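Long-range contacts in aerobactin synthase IucC (Klebsiella pneumoniae, PDB 6CN7), which makes the siderophore aerobactin, probably by ATP-dependent coupling of a second N-acetyl-N-hydroxylysine to the citryl intermediate: residues S317-L322 and R439-F445; L322-G328 and V351-P357. The protein carries 5 engineered substitutions. All blocks are in the same frame, centred on the assembly; numbering follows the deposited sequence.

Interaction 1: residues S317-L322 and R439-F445; sequences SGAVIL and RVLLKDF
Val320 has both of its backbone polar atoms held by the facing strand: its N donates to Val440 O at 2.9 Å, and Val320 O accepts from Leu442 N, also at 2.9 Å, in an almost straight bond (175° at the hydrogen). The ladder continues where Leu322 N meets Leu442 O at 2.8 Å. Partners beyond the two segments take other polar groups: Gln305 NE2 of helix 291-310 bonds Ile321 O, and the backbones of Arg439 and Leu441 pair with Ala431 and Thr429 of strand 428-433. This is parallel pairing, with 320-321 as an outermost strand of a mixed four-stranded sheet and 436-442 as its neighbour. On one face Val320 CB packs on Leu441 CG at 3.9 Å. On the other, with Ile321 CG1 beside the backbone N (chi1 -65°), CG2 stands anti to that N and meets Phe445 CZ at 3.5 Å, while CD1 of Ile321 turns to Leu442 CD1. Farther along, Leu322 and Lys443 lie side by side, with Leu322 CD1 3.7 Å from Lys443 CE. At the opposite end Arg439 CD passes Gly318 O at 3.2 Å, and Val320 CG2 sits at the guanidinium edge, in its plane. Arg439 NH1 forms a salt bridge with Glu365, and NH2 a weak hydrogen bond to Trp360 O. Ser317 OG closes an ST turn by accepting from Ala319 N (3.3 Å) and is also bonded to Leu314 O.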
ATOM      1  N   SER A 317      39.351  -9.284  24.889  1.00 48.83           N
ATOM      2  CA  SER A 317      38.114  -8.575  25.192  1.00 48.90           C
ATOM      3  C   SER A 317      36.888  -9.462  25.040  1.00 49.66           C
ATOM      4  O   SER A 317      35.841  -9.150  25.615  1.00 49.36           O
ATOM      5  CB  SER A 317      37.961  -7.351  24.292  1.00 50.18           C
ATOM      6  OG  SER A 317      37.639  -7.733  22.965  1.00 48.83           O
ATOM      7  N   GLY A 318      36.994 -10.551  24.281  1.00 54.68           N
ATOM      8  CA  GLY A 318      35.865 -11.416  24.017  1.00 53.93           C
ATOM      9  C   GLY A 318      34.984 -10.983  22.866  1.00 52.64           C
ATOM     10  O   GLY A 318      34.028 -11.697  22.543  1.00 53.90           O
ATOM     11  N   ALA A 319      35.281  -9.852  22.229  1.00 49.83           N
ATOM     12  CA  ALA A 319      34.416  -9.321  21.182  1.00 49.54           C
ATOM     13  C   ALA A 319      34.173 -10.356  20.090  1.00 50.90           C
ATOM     14  O   ALA A 319      35.089 -11.063  19.664  1.00 56.23           O
ATOM     15  CB  ALA A 319      35.036  -8.059  20.581  1.00 52.90           C
ATOM     16  N   VAL A 320      32.925 -10.432  19.635  1.00 53.94           N
ATOM     17  CA  VAL A 320      32.502 -11.396  18.627  1.00 54.57           C
ATOM     18  C   VAL A 320      32.045 -10.644  17.387  1.00 54.95           C
ATOM     19  O   VAL A 320      31.387  -9.602  17.485  1.00 53.51           O
ATOM     20  CB  VAL A 320      31.372 -12.304  19.157  1.00 55.25           C
ATOM     21  CG1 VAL A 320      30.863 -13.240  18.058  1.00 60.28           C
ATOM     22  CG2 VAL A 320      31.848 -13.103  20.362  1.00 52.46           C
ATOM     23  N   ILE A 321      32.390 -11.181  16.221  1.00 56.45           N
ATOM     24  CA  ILE A 321      31.970 -10.643  14.934  1.00 59.24           C
ATOM     25  C   ILE A 321      30.927 -11.593  14.359  1.00 59.86           C
ATOM     26  O   ILE A 321      31.259 -12.702  13.923  1.00 64.08           O
ATOM     27  CB  ILE A 321      33.159 -10.478  13.976  1.00 65.40           C
ATOM     28  CG1 ILE A 321      34.146  -9.435  14.514  1.00 63.70           C
ATOM     29  CG2 ILE A 321      32.684 -10.102  12.575  1.00 69.26           C
ATOM     30  CD1 ILE A 321      33.598  -8.018  14.584  1.00 62.91           C
ATOM     31  N   LEU A 322      29.668 -11.164  14.355  1.00 59.99           N
ATOM     32  CA  LEU A 322      28.609 -11.940  13.728  1.00 63.43           C
ATOM     33  C   LEU A 322      28.694 -11.776  12.216  1.00 66.45           C
ATOM     34  O   LEU A 322      28.725 -10.651  11.705  1.00 67.83           O
ATOM     35  CB  LEU A 322      27.242 -11.496  14.248  1.00 61.61           C
ATOM     36  CG  LEU A 322      27.021 -11.728  15.748  1.00 60.95           C
ATOM     37  CD1 LEU A 322      25.714 -11.113  16.214  1.00 58.97           C
ATOM     38  CD2 LEU A 322      27.049 -13.212  16.079  1.00 61.75           C
ATOM     39  N   ARG A 439      30.739 -10.118  27.149  1.00 53.15           N
ATOM     40  CA  ARG A 439      31.480  -9.677  25.977  1.00 51.96           C
ATOM     41  C   ARG A 439      30.505  -8.985  25.037  1.00 52.60           C
ATOM     42  O   ARG A 439      29.287  -9.028  25.231  1.00 51.67           O
ATOM     43  CB  ARG A 439      32.187 -10.848  25.291  1.00 56.96           C
ATOM     44  CG  ARG A 439      31.281 -12.013  24.927  1.00 60.45           C
ATOM     45  CD  ARG A 439      32.123 -13.232  24.604  1.00 67.58           C
ATOM     46  NE  ARG A 439      31.353 -14.334  24.035  1.00 72.85           N
ATOM     47  CZ  ARG A 439      30.749 -15.277  24.749  1.00 80.29           C
ATOM     48  NH1 ARG A 439      30.808 -15.260  26.075  1.00 86.55           N
ATOM     49  NH2 ARG A 439      30.078 -16.243  24.136  1.00 80.33           N
ATOM     50  N   VAL A 440      31.055  -8.338  24.017  1.00 51.27           N
ATOM     51  CA  VAL A 440      30.255  -7.587  23.057  1.00 47.66           C
ATOM     52  C   VAL A 440      30.134  -8.394  21.772  1.00 47.67           C
ATOM     53  O   VAL A 440      31.035  -9.153  21.399  1.00 50.06           O
ATOM     54  CB  VAL A 440      30.858  -6.193  22.784  1.00 45.95           C
ATOM     55  CG1 VAL A 440      32.153  -6.295  21.980  1.00 48.17           C
ATOM     56  CG2 VAL A 440      29.849  -5.309  22.078  1.00 44.17           C
ATOM     57  N   LEU A 441      28.996  -8.240  21.098  1.00 50.00           N
ATOM     58  CA  LEU A 441      28.745  -8.861  19.804  1.00 53.40           C
ATOM     59  C   LEU A 441      28.443  -7.761  18.798  1.00 53.94           C
ATOM     60  O   LEU A 441      27.532  -6.953  19.012  1.00 59.53           O
ATOM     61  CB  LEU A 441      27.580  -9.853  19.876  1.00 58.57           C
ATOM     62  CG  LEU A 441      27.847 -11.229  20.494  1.00 61.46           C
ATOM     63  CD1 LEU A 441      28.088 -11.136  21.990  1.00 61.79           C
ATOM     64  CD2 LEU A 441      26.690 -12.161  20.204  1.00 65.78           C
ATOM     65  N   LEU A 442      29.209  -7.727  17.713  1.00 56.65           N
ATOM     66  CA  LEU A 442      29.043  -6.737  16.660  1.00 58.26           C
ATOM     67  C   LEU A 442      28.501  -7.418  15.412  1.00 62.84           C
ATOM     68  O   LEU A 442      28.874  -8.555  15.105  1.00 63.19           O
ATOM     69  CB  LEU A 442      30.373  -6.046  16.353  1.00 57.61           C
ATOM     70  CG  LEU A 442      31.124  -5.539  17.588  1.00 52.36           C
ATOM     71  CD1 LEU A 442      32.517  -5.077  17.209  1.00 50.69           C
ATOM     72  CD2 LEU A 442      30.351  -4.422  18.272  1.00 47.34           C
ATOM     73  N   LYS A 443      27.614  -6.721  14.699  1.00 68.23           N
ATOM     74  CA  LYS A 443      26.910  -7.329  13.574  1.00 73.60           C
ATOM     75  C   LYS A 443      26.794  -6.444  12.338  1.00 76.12           C
ATOM     76  O   LYS A 443      26.707  -6.989  11.233  1.00 78.51           O
ATOM     77  CB  LYS A 443      25.500  -7.754  14.005  1.00 75.08           C
ATOM     78  CG  LYS A 443      24.689  -6.650  14.679  1.00 77.23           C
ATOM     79  CD  LYS A 443      23.337  -7.152  15.173  1.00 80.82           C
ATOM     80  CE  LYS A 443      23.488  -8.125  16.336  1.00 85.59           C
ATOM     81  NZ  LYS A 443      22.183  -8.481  16.961  1.00 88.93           N
ATOM     82  N   ASP A 444      26.797  -5.118  12.463  1.00 76.05           N
ATOM     83  CA  ASP A 444      26.536  -4.224  11.338  1.00 77.14           C
ATOM     84  C   ASP A 444      27.841  -3.632  10.818  1.00 75.21           C
ATOM     85  O   ASP A 444      28.452  -2.775  11.466  1.00 72.93           O
ATOM     86  CB  ASP A 444      25.554  -3.127  11.740  1.00 78.05           C
ATOM     87  CG  ASP A 444      24.125  -3.632  11.812  1.00 82.29           C
ATOM     88  OD1 ASP A 444      23.703  -4.336  10.875  1.00 83.80           O
ATOM     89  OD2 ASP A 444      23.423  -3.343  12.805  1.00 84.64           O
ATOM     90  N   PHE A 445      28.264  -4.107   9.650  1.00 75.09           N
ATOM     91  CA  PHE A 445      29.300  -3.472   8.853  1.00 76.26           C
ATOM     92  C   PHE A 445      28.922  -3.633   7.393  1.00 78.99           C
ATOM     93  O   PHE A 445      28.361  -4.656   6.990  1.00 81.01           O
ATOM     94  CB  PHE A 445      30.680  -4.076   9.115  1.00 77.83           C
ATOM     95  CG  PHE A 445      30.641  -5.276  10.001  1.00 77.19           C
ATOM     96  CD1 PHE A 445      30.472  -6.539   9.462  1.00 77.52           C
ATOM     97  CD2 PHE A 445      30.747  -5.138  11.376  1.00 78.35           C
ATOM     98  CE1 PHE A 445      30.422  -7.653  10.275  1.00 77.76           C
ATOM     99  CE2 PHE A 445      30.699  -6.242  12.203  1.00 80.01           C
ATOM    100  CZ  PHE A 445      30.533  -7.506  11.655  1.00 79.12           C
TER

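Interaction 2: residues L322-G328 and V351-P357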
ATOM      1  N   LEU A 322      29.668 -11.164  14.355  1.00 59.99           N
ATOM      2  CA  LEU A 322      28.609 -11.940  13.728  1.00 63.43           C
ATOM      3  C   LEU A 322      28.694 -11.776  12.216  1.00 66.45           C
ATOM      4  O   LEU A 322      28.725 -10.651  11.705  1.00 67.83           O
ATOM      5  CB  LEU A 322      27.242 -11.496  14.248  1.00 61.61           C
ATOM      6  CG  LEU A 322      27.021 -11.728  15.748  1.00 60.95           C
ATOM      7  CD1 LEU A 322      25.714 -11.113  16.214  1.00 58.97           C
ATOM      8  CD2 LEU A 322      27.049 -13.212  16.079  1.00 61.75           C
ATOM      9  N   GLY A 323      28.736 -12.900  11.501  1.00 67.28           N
ATOM     10  CA  GLY A 323      29.021 -12.896  10.084  1.00 67.78           C
ATOM     11  C   GLY A 323      27.774 -12.930   9.210  1.00 65.87           C
ATOM     12  O   GLY A 323      26.661 -13.184   9.661  1.00 57.09           O
ATOM     13  N   GLU A 324      27.998 -12.657   7.922  1.00 70.32           N
ATOM     14  CA  GLU A 324      26.976 -12.746   6.881  1.00 72.55           C
ATOM     15  C   GLU A 324      27.371 -13.865   5.924  1.00 69.51           C
ATOM     16  O   GLU A 324      28.073 -13.622   4.930  1.00 73.47           O
ATOM     17  CB  GLU A 324      26.835 -11.418   6.136  1.00 76.53           C
ATOM     18  CG  GLU A 324      26.274 -10.292   6.988  1.00 84.14           C
ATOM     19  CD  GLU A 324      26.112  -8.997   6.215  1.00 90.26           C
ATOM     20  OE1 GLU A 324      26.539  -8.946   5.040  1.00 92.47           O
ATOM     21  OE2 GLU A 324      25.554  -8.033   6.783  1.00 92.06           O
ATOM     22  N   PRO A 325      26.958 -15.110   6.177  1.00 63.09           N
ATOM     23  CA  PRO A 325      27.436 -16.218   5.334  1.00 64.02           C
ATOM     24  C   PRO A 325      26.841 -16.235   3.937  1.00 68.39           C
ATOM     25  O   PRO A 325      27.483 -16.762   3.020  1.00 73.37           O
ATOM     26  CB  PRO A 325      27.034 -17.464   6.132  1.00 61.24           C
ATOM     27  CG  PRO A 325      25.901 -17.015   6.992  1.00 63.99           C
ATOM     28  CD  PRO A 325      26.182 -15.587   7.334  1.00 61.23           C
ATOM     29  N   ALA A 326      25.643 -15.689   3.739  1.00 66.01           N
ATOM     30  CA  ALA A 326      24.978 -15.759   2.446  1.00 67.61           C
ATOM     31  C   ALA A 326      24.311 -14.431   2.129  1.00 67.30           C
ATOM     32  O   ALA A 326      23.814 -13.735   3.018  1.00 67.95           O
ATOM     33  CB  ALA A 326      23.938 -16.887   2.411  1.00 69.00           C
ATOM     34  N   ALA A 327      24.303 -14.092   0.842  1.00 68.69           N
ATOM     35  CA  ALA A 327      23.690 -12.863   0.362  1.00 67.24           C
ATOM     36  C   ALA A 327      23.260 -13.068  -1.083  1.00 72.99           C
ATOM     37  O   ALA A 327      23.742 -13.971  -1.772  1.00 76.42           O
ATOM     38  CB  ALA A 327      24.649 -11.674   0.471  1.00 65.76           C
ATOM     39  N   GLY A 328      22.344 -12.218  -1.538  1.00 72.42           N
ATOM     40  CA  GLY A 328      21.856 -12.317  -2.900  1.00 74.13           C
ATOM     41  C   GLY A 328      21.136 -11.063  -3.335  1.00 73.38           C
ATOM     42  O   GLY A 328      20.615 -10.301  -2.515  1.00 69.11           O
ATOM     43  N   VAL A 351      18.280 -10.800  -0.559  1.00 64.65           N
ATOM     44  CA  VAL A 351      18.215 -11.386   0.776  1.00 60.74           C
ATOM     45  C   VAL A 351      19.619 -11.426   1.358  1.00 61.82           C
ATOM     46  O   VAL A 351      20.598 -11.643   0.639  1.00 67.10           O
ATOM     47  CB  VAL A 351      17.589 -12.797   0.748  1.00 58.79           C
ATOM     48  CG1 VAL A 351      18.421 -13.739  -0.115  1.00 60.41           C
ATOM     49  CG2 VAL A 351      17.437 -13.347   2.164  1.00 53.77           C
ATOM     50  N   ILE A 352      19.708 -11.217   2.669  1.00 58.99           N
ATOM     51  CA  ILE A 352      20.954 -11.338   3.414  1.00 59.03           C
ATOM     52  C   ILE A 352      20.687 -12.205   4.633  1.00 59.03           C
ATOM     53  O   ILE A 352      19.709 -11.985   5.356  1.00 56.15           O
ATOM     54  CB  ILE A 352      21.504  -9.963   3.841  1.00 56.51           C
ATOM     55  CG1 ILE A 352      21.853  -9.125   2.610  1.00 54.15           C
ATOM     56  CG2 ILE A 352      22.730 -10.129   4.744  1.00 55.41           C
ATOM     57  CD1 ILE A 352      22.178  -7.677   2.927  1.00 51.85           C
ATOM     58  N   TRP A 353      21.549 -13.193   4.858  1.00 60.53           N
ATOM     59  CA  TRP A 353      21.459 -14.061   6.023  1.00 59.02           C
ATOM     60  C   TRP A 353      22.534 -13.664   7.024  1.00 61.27           C
ATOM     61  O   TRP A 353      23.711 -13.545   6.666  1.00 62.35           O
ATOM     62  CB  TRP A 353      21.611 -15.529   5.623  1.00 55.40           C
ATOM     63  CG  TRP A 353      20.492 -16.016   4.754  1.00 60.85           C
ATOM     64  CD1 TRP A 353      20.445 -16.000   3.389  1.00 65.78           C
ATOM     65  CD2 TRP A 353      19.251 -16.588   5.191  1.00 62.28           C
ATOM     66  NE1 TRP A 353      19.254 -16.528   2.950  1.00 65.84           N
ATOM     67  CE2 TRP A 353      18.504 -16.897   4.035  1.00 63.48           C
ATOM     68  CE3 TRP A 353      18.701 -16.870   6.445  1.00 62.10           C
ATOM     69  CZ2 TRP A 353      17.237 -17.472   4.097  1.00 61.72           C
ATOM     70  CZ3 TRP A 353      17.442 -17.442   6.504  1.00 61.54           C
ATOM     71  CH2 TRP A 353      16.724 -17.736   5.338  1.00 62.34           C
ATOM     72  N   ARG A 354      22.125 -13.452   8.272  1.00 60.58           N
ATOM     73  CA  ARG A 354      23.013 -12.978   9.320  1.00 59.60           C
ATOM     74  C   ARG A 354      23.113 -14.003  10.438  1.00 58.75           C
ATOM     75  O   ARG A 354      22.185 -14.778  10.686  1.00 59.65           O
ATOM     76  CB  ARG A 354      22.533 -11.652   9.908  1.00 65.17           C
ATOM     77  CG  ARG A 354      22.943 -10.430   9.117  1.00 73.44           C
ATOM     78  CD  ARG A 354      22.651  -9.184   9.921  1.00 77.88           C
ATOM     79  NE  ARG A 354      22.966  -7.960   9.196  1.00 84.51           N
ATOM     80  CZ  ARG A 354      22.679  -6.742   9.644  1.00 91.21           C
ATOM     81  NH1 ARG A 354      23.000  -5.677   8.922  1.00 97.48           N
ATOM     82  NH2 ARG A 354      22.067  -6.589  10.811  1.00 88.54           N
ATOM     83  N   GLU A 355      24.253 -13.981  11.118  1.00 59.73           N
ATOM     84  CA  GLU A 355      24.515 -14.885  12.227  1.00 64.45           C
ATOM     85  C   GLU A 355      23.799 -14.387  13.478  1.00 63.65           C
ATOM     86  O   GLU A 355      24.000 -13.246  13.904  1.00 61.47           O
ATOM     87  CB  GLU A 355      26.021 -14.980  12.458  1.00 67.13           C
ATOM     88  CG  GLU A 355      26.483 -16.261  13.105  1.00 71.62           C
ATOM     89  CD  GLU A 355      27.992 -16.385  13.112  1.00 79.10           C
ATOM     90  OE1 GLU A 355      28.660 -15.520  12.509  1.00 80.48           O
ATOM     91  OE2 GLU A 355      28.510 -17.344  13.721  1.00 83.30           O
ATOM     92  N   ASN A 356      22.957 -15.238  14.054  1.00 67.13           N
ATOM     93  CA  ASN A 356      22.250 -14.923  15.289  1.00 73.27           C
ATOM     94  C   ASN A 356      23.195 -15.086  16.481  1.00 71.99           C
ATOM     95  O   ASN A 356      24.023 -15.998  16.491  1.00 76.42           O
ATOM     96  CB  ASN A 356      21.036 -15.845  15.444  1.00 80.55           C
ATOM     97  CG  ASN A 356      20.201 -15.540  16.679  1.00 89.36           C
ATOM     98  OD1 ASN A 356      20.727 -15.278  17.759  1.00 93.05           O
ATOM     99  ND2 ASN A 356      18.884 -15.602  16.523  1.00 92.40           N
ATOM    100  N   PRO A 357      23.110 -14.210  17.489  1.00 69.88           N
ATOM    101  CA  PRO A 357      23.976 -14.375  18.668  1.00 67.30           C
ATOM    102  C   PRO A 357      23.980 -15.777  19.257  1.00 68.99           C
ATOM    103  O   PRO A 357      25.032 -16.240  19.717  1.00 67.49           O
ATOM    104  CB  PRO A 357      23.399 -13.350  19.651  1.00 65.72           C
ATOM    105  CG  PRO A 357      22.898 -12.261  18.779  1.00 65.21           C
ATOM    106  CD  PRO A 357      22.384 -12.925  17.524  1.00 68.33           C
TER
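Val351 opens the pairing with Gly328, as strands 350-355 and 326-330 run antiparallel within the large antiparallel sheet of the IucA/IucC family region. Val351 N donates to Gly328 O at 3.1 Å, approaching from above the carbonyl plane, and the return bond from Gly328 N to Val351 O is weak and bent. Ile352 stands opposite Ala327 in a non-hydrogen-bonded pair. Its side chain crosses that of Glu324 obliquely, with CG2 against the carboxylate carbon CD. Next, Trp353 N reaches Ala326 O at 3.0 Å and 175°. The indole lies obliquely against Ala326, CD1 being 3.7 Å from Ala326 CB, and Trp180 of strand 178-180 packs against both residues. Trp353 O faces carbon-bound hydrogens: the CA of Glu324 makes a CA-H...O contact with it, and the ring carbon Pro325 CD comes within 3.3 Å. Arg354 extends beside Glu324, both pointing the same way with their flat groups only 17° apart; the salt bridge between Arg354 NE and Glu324 OE2 is long, at 3.5 Å. Arg354 NH1 is paired with Asp444 and lies near Lys275 NZ, so the two acids probably offset a local excess of positive charge. Glu355 grips Gly323 twice. Glu355 N donates to Gly323 O at 2.9 Å, while the extended side chain, with CG anti to the backbone N (chi1 -154°), carries OE1 back to within 2.8 Å of Gly323 N, so that Gly323 N donates to the anti lone pair of OE1; OE2 is held by Trp360 NE1. Beyond Asn356, the Pro357 ring crosses the Leu322 side chain at about a right angle, Pro357 CG resting 4.0 Å from Leu322 CD1.

How the interactions relate
Leu322 belongs to both contacts, ending the parallel ladder of interaction 1 and starting the antiparallel approach of interaction 2, so one continuous run of chain passes from the mixed sheet to the larger antiparallel one. Interaction 2 is buried, whereas interaction 1 is only partly so; interaction 2 is nested within the long loop that interaction 1 closes. In interaction 1 regular main-chain bonds and apolar packing dominate, one aromatic ring included, with Arg439 paired to Glu365 outside the segments; interaction 2 adds a carboxylate-to-backbone bond and a buried acid-base pair. Besides the charged link through Asp444, Leu441 CD2 packs on Pro357 CB at 3.5 Å. Trp360 touches Leu322, bonds Glu355 through NE1 and, weakly, Arg439 through its O.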